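Local coordinates for protein homospermidine synthase (Legionella pneumophila subsp. pneumophila str. Philadelphia 1, PDB 2PH5) that probably makes the polyamine homospermidine as a homospermidine synthase, binding NAD in a Rossmann-type domain, at residues 200-213 and 313-326. Sequence-based numbering, arbitrary orientation.
Sequences IKVIHVAEQDSQVT and YRPTVHYAYNPCPD
E207 reaches from strand 202-209 to two tyrosines of the parallel strand 316-322. CG stands anti to the backbone N (chi1 178°) and the chain stays extended, which brings the carboxylate alongside the Y321 ring and obliquely across the hydroxyl end of Y319. CB lies near Y319 OH and Y321 CD2, and CG and CD run beside the Y321 ring at an oblique angle, with CD 3.6 Å from Y321 CE2. OE1 takes the hydroxyl proton of Y319, OH to OE1 2.6 Å, from above the carboxylate plane. OE2 turns to a water at 2.6 Å, which also binds D209 OD2 and Y321 OH. The carboxylate thus has a partner on each oxygen; Y321 OH is held further by W226 and D209 OD2 by T225. The edge of the Y319 ring meets V205 O, while V205 CB packs 3.6 Å from Y319 CD2. On the other face of the sheet, the H204 and H318 rings lie side by side with centroids 4.2 Å apart and planes at 40°, H204 CD2 over one face of H318. Backbone hydrogen bonds join the strands from T316 N to K201 O through to D209 N to N322 O. Beyond them D209 OD1 accepts Q211 N in an Asx turn, and T213 OG1 donates to D326 OD1 at 2.7 Å, on the syn lone pair, at the start of helix 325-336. Within the region matching the saccharopine dehydrogenase C-terminal family, strand 202-213 runs between 311-322 and the antiparallel 352-364 in a mixed sheet; helix 158-176 packs on the V205 and Y319 face, where Y319 touches the NAD-binding N159, and strand 275-278 lies against A206, H318 and A320.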
# COMPACT_ATOMS: atom_id res chain seq x y z
N ILE A 200 18.68 -0.09 -27.53
CA ILE A 200 17.56 -0.28 -26.65
C ILE A 200 17.54 -1.71 -26.16
O ILE A 200 17.36 -2.64 -26.95
CB ILE A 200 16.24 -0.01 -27.36
CG1 ILE A 200 16.30 1.36 -28.04
CG2 ILE A 200 15.09 -0.05 -26.36
CD1 ILE A 200 16.54 2.51 -27.09
N LYS A 201 17.72 -1.89 -24.86
CA LYS A 201 17.72 -3.21 -24.26
C LYS A 201 16.39 -3.53 -23.58
O LYS A 201 16.00 -4.69 -23.47
CB LYS A 201 18.85 -3.32 -23.23
CG LYS A 201 20.24 -3.26 -23.83
CD LYS A 201 21.28 -3.25 -22.72
CE LYS A 201 22.69 -3.37 -23.26
NZ LYS A 201 23.63 -3.61 -22.13
N VAL A 202 15.70 -2.49 -23.13
CA VAL A 202 14.43 -2.67 -22.46
C VAL A 202 13.53 -1.44 -22.56
O VAL A 202 13.99 -0.30 -22.45
CB VAL A 202 14.65 -3.05 -20.96
CG1 VAL A 202 15.63 -2.09 -20.32
CG2 VAL A 202 13.33 -3.04 -20.19
N ILE A 203 12.24 -1.69 -22.79
CA ILE A 203 11.23 -0.65 -22.91
C ILE A 203 10.16 -0.86 -21.83
O ILE A 203 9.60 -1.94 -21.71
CB ILE A 203 10.51 -0.69 -24.27
CG1 ILE A 203 11.46 -0.32 -25.41
CG2 ILE A 203 9.32 0.26 -24.25
CD1 ILE A 203 10.77 -0.23 -26.78
N HIS A 204 9.87 0.18 -21.06
CA HIS A 204 8.84 0.09 -20.03
C HIS A 204 7.69 1.03 -20.38
O HIS A 204 7.89 2.07 -21.01
CB HIS A 204 9.35 0.54 -18.65
CG HIS A 204 10.22 -0.46 -17.95
ND1 HIS A 204 10.87 -0.17 -16.77
CD2 HIS A 204 10.54 -1.74 -18.25
CE1 HIS A 204 11.57 -1.22 -16.38
NE2 HIS A 204 11.38 -2.19 -17.26
N VAL A 205 6.49 0.64 -19.97
CA VAL A 205 5.33 1.49 -20.12
C VAL A 205 5.31 1.93 -18.67
O VAL A 205 4.87 1.18 -17.79
CB VAL A 205 4.04 0.70 -20.47
CG1 VAL A 205 2.85 1.65 -20.48
CG2 VAL A 205 4.19 0.03 -21.84
N ALA A 206 5.86 3.12 -18.42
CA ALA A 206 5.94 3.65 -17.07
C ALA A 206 4.87 4.70 -16.83
O ALA A 206 4.86 5.75 -17.47
CB ALA A 206 7.33 4.23 -16.83
N GLU A 207 3.97 4.40 -15.91
CA GLU A 207 2.88 5.31 -15.58
C GLU A 207 2.78 5.48 -14.08
O GLU A 207 3.01 4.54 -13.32
CB GLU A 207 1.54 4.77 -16.12
CG GLU A 207 0.33 5.63 -15.78
CD GLU A 207 -0.98 5.04 -16.28
OE1 GLU A 207 -0.94 4.06 -17.07
OE2 GLU A 207 -2.07 5.55 -15.90
N GLN A 208 2.43 6.69 -13.67
CA GLN A 208 2.30 6.97 -12.26
C GLN A 208 1.12 7.91 -12.05
O GLN A 208 1.16 9.08 -12.42
CB GLN A 208 3.59 7.59 -11.75
CG GLN A 208 3.94 7.17 -10.35
CD GLN A 208 5.44 7.20 -10.13
OE1 GLN A 208 5.91 7.18 -8.99
NE2 GLN A 208 6.20 7.23 -11.23
N ASP A 209 0.06 7.36 -11.46
CA ASP A 209 -1.18 8.09 -11.18
C ASP A 209 -1.08 8.68 -9.78
O ASP A 209 -0.98 7.95 -8.79
CB ASP A 209 -2.37 7.12 -11.23
CG ASP A 209 -3.70 7.83 -11.45
OD1 ASP A 209 -3.92 8.92 -10.89
OD2 ASP A 209 -4.54 7.26 -12.19
N SER A 210 -1.11 10.01 -9.71
CA SER A 210 -1.02 10.71 -8.43
C SER A 210 -2.34 11.41 -8.08
O SER A 210 -2.37 12.27 -7.19
CB SER A 210 0.11 11.75 -8.46
OG SER A 210 -0.12 12.77 -9.41
N GLN A 211 -3.43 11.06 -8.75
CA GLN A 211 -4.70 11.71 -8.45
C GLN A 211 -5.18 11.33 -7.05
O GLN A 211 -5.36 10.15 -6.75
CB GLN A 211 -5.74 11.35 -9.52
CG GLN A 211 -5.27 11.75 -10.93
CD GLN A 211 -6.17 11.27 -12.04
OE1 GLN A 211 -7.19 11.90 -12.37
NE2 GLN A 211 -5.81 10.12 -12.64
N VAL A 212 -5.36 12.33 -6.18
CA VAL A 212 -5.84 12.11 -4.82
C VAL A 212 -7.31 12.53 -4.76
O VAL A 212 -7.79 13.22 -5.65
CB VAL A 212 -5.06 12.91 -3.77
CG1 VAL A 212 -3.65 12.36 -3.64
CG2 VAL A 212 -5.04 14.39 -4.13
N THR A 213 -8.00 12.15 -3.69
CA THR A 213 -9.42 12.45 -3.59
C THR A 213 -9.96 12.86 -2.23
O THR A 213 -9.27 12.81 -1.21
CB THR A 213 -10.24 11.23 -3.98
OG1 THR A 213 -9.93 10.17 -3.07
CG2 THR A 213 -9.92 10.79 -5.40
N TYR A 313 17.77 -9.78 -32.52
CA TYR A 313 17.47 -8.75 -31.54
C TYR A 313 16.02 -8.68 -31.07
O TYR A 313 15.08 -8.93 -31.83
CB TYR A 313 17.84 -7.38 -32.10
CG TYR A 313 17.28 -6.24 -31.28
CD1 TYR A 313 17.84 -5.90 -30.05
CD2 TYR A 313 16.20 -5.48 -31.75
CE1 TYR A 313 17.36 -4.82 -29.31
CE2 TYR A 313 15.71 -4.39 -31.03
CZ TYR A 313 16.30 -4.07 -29.82
OH TYR A 313 15.87 -2.96 -29.14
N ARG A 314 15.86 -8.27 -29.82
CA ARG A 314 14.55 -8.15 -29.22
C ARG A 314 14.72 -7.56 -27.83
O ARG A 314 15.47 -8.09 -27.01
CB ARG A 314 13.90 -9.52 -29.12
CG ARG A 314 12.55 -9.51 -28.44
CD ARG A 314 12.19 -10.92 -27.99
NE ARG A 314 11.81 -11.78 -29.10
CZ ARG A 314 11.80 -13.10 -29.05
NH1 ARG A 314 12.16 -13.73 -27.94
NH2 ARG A 314 11.42 -13.80 -30.11
N PRO A 315 14.05 -6.44 -27.56
CA PRO A 315 14.14 -5.80 -26.24
C PRO A 315 13.15 -6.43 -25.26
O PRO A 315 12.22 -7.12 -25.66
CB PRO A 315 13.79 -4.35 -26.54
CG PRO A 315 12.74 -4.50 -27.61
CD PRO A 315 13.34 -5.57 -28.52
N THR A 316 13.38 -6.20 -23.98
CA THR A 316 12.47 -6.70 -22.96
C THR A 316 11.37 -5.64 -22.87
O THR A 316 11.66 -4.44 -22.91
CB THR A 316 13.20 -6.87 -21.60
OG1 THR A 316 14.00 -8.07 -21.63
CG2 THR A 316 12.21 -6.96 -20.44
N VAL A 317 10.12 -6.09 -22.80
CA VAL A 317 8.99 -5.18 -22.72
C VAL A 317 7.96 -5.64 -21.70
O VAL A 317 7.50 -6.78 -21.73
CB VAL A 317 8.25 -5.05 -24.08
CG1 VAL A 317 7.15 -4.00 -23.96
CG2 VAL A 317 9.23 -4.68 -25.18
N HIS A 318 7.60 -4.72 -20.81
CA HIS A 318 6.61 -4.99 -19.79
C HIS A 318 6.12 -3.68 -19.18
O HIS A 318 6.68 -2.61 -19.45
CB HIS A 318 7.15 -5.94 -18.71
CG HIS A 318 8.21 -5.35 -17.83
ND1 HIS A 318 7.94 -4.35 -16.91
CD2 HIS A 318 9.52 -5.65 -17.69
CE1 HIS A 318 9.04 -4.07 -16.24
NE2 HIS A 318 10.01 -4.84 -16.69
N TYR A 319 5.07 -3.78 -18.37
CA TYR A 319 4.43 -2.64 -17.73
C TYR A 319 4.97 -2.41 -16.30
O TYR A 319 5.23 -3.36 -15.56
CB TYR A 319 2.91 -2.93 -17.72
CG TYR A 319 1.97 -1.75 -17.48
CD1 TYR A 319 0.61 -1.97 -17.21
CD2 TYR A 319 2.44 -0.44 -17.51
CE1 TYR A 319 -0.26 -0.89 -16.97
CE2 TYR A 319 1.58 0.64 -17.28
CZ TYR A 319 0.24 0.41 -17.01
OH TYR A 319 -0.60 1.48 -16.79
N ALA A 320 5.16 -1.14 -15.93
CA ALA A 320 5.63 -0.73 -14.60
C ALA A 320 4.60 0.31 -14.15
O ALA A 320 4.78 1.51 -14.33
CB ALA A 320 7.02 -0.09 -14.70
N TYR A 321 3.51 -0.18 -13.56
CA TYR A 321 2.39 0.66 -13.14
C TYR A 321 2.33 1.01 -11.66
O TYR A 321 2.55 0.18 -10.79
CB TYR A 321 1.08 -0.03 -13.51
CG TYR A 321 -0.19 0.77 -13.27
CD1 TYR A 321 -1.34 0.15 -12.80
CD2 TYR A 321 -0.26 2.13 -13.60
CE1 TYR A 321 -2.53 0.86 -12.66
CE2 TYR A 321 -1.46 2.85 -13.46
CZ TYR A 321 -2.59 2.20 -13.00
OH TYR A 321 -3.78 2.89 -12.88
N ASN A 322 1.98 2.26 -11.40
CA ASN A 322 1.82 2.74 -10.04
C ASN A 322 0.51 3.53 -10.10
O ASN A 322 0.49 4.68 -10.55
CB ASN A 322 2.97 3.65 -9.64
CG ASN A 322 2.96 3.98 -8.16
OD1 ASN A 322 3.69 4.85 -7.70
ND2 ASN A 322 2.13 3.29 -7.40
N PRO A 323 -0.59 2.90 -9.66
CA PRO A 323 -1.93 3.51 -9.66
C PRO A 323 -2.07 4.64 -8.65
O PRO A 323 -1.14 4.96 -7.91
CB PRO A 323 -2.83 2.33 -9.33
CG PRO A 323 -2.00 1.56 -8.36
CD PRO A 323 -0.62 1.58 -9.01
N CYS A 324 -3.24 5.27 -8.63
CA CYS A 324 -3.50 6.36 -7.71
C CYS A 324 -3.49 5.79 -6.29
O CYS A 324 -3.91 4.65 -6.07
CB CYS A 324 -4.85 6.99 -8.01
SG CYS A 324 -6.21 5.88 -7.73
N PRO A 325 -3.01 6.57 -5.31
CA PRO A 325 -2.96 6.08 -3.93
C PRO A 325 -4.18 5.28 -3.46
O PRO A 325 -4.04 4.34 -2.67
CB PRO A 325 -2.72 7.36 -3.11
CG PRO A 325 -3.06 8.48 -4.05
CD PRO A 325 -2.61 7.98 -5.38
N ASP A 326 -5.37 5.65 -3.93
CA ASP A 326 -6.58 4.93 -3.55
C ASP A 326 -6.57 3.52 -4.13
O ASP A 326 -7.04 2.57 -3.49
CB ASP A 326 -7.83 5.68 -4.03
CG ASP A 326 -8.22 6.83 -3.11
OD1 ASP A 326 -9.09 7.63 -3.50
OD2 ASP A 326 -7.66 6.93 -1.99
O HOH W 1 -3.86 5.32 -14.02
O HOH W 2 -5.41 4.71 -10.45
O HOH W 3 -6.54 10.16 -1.79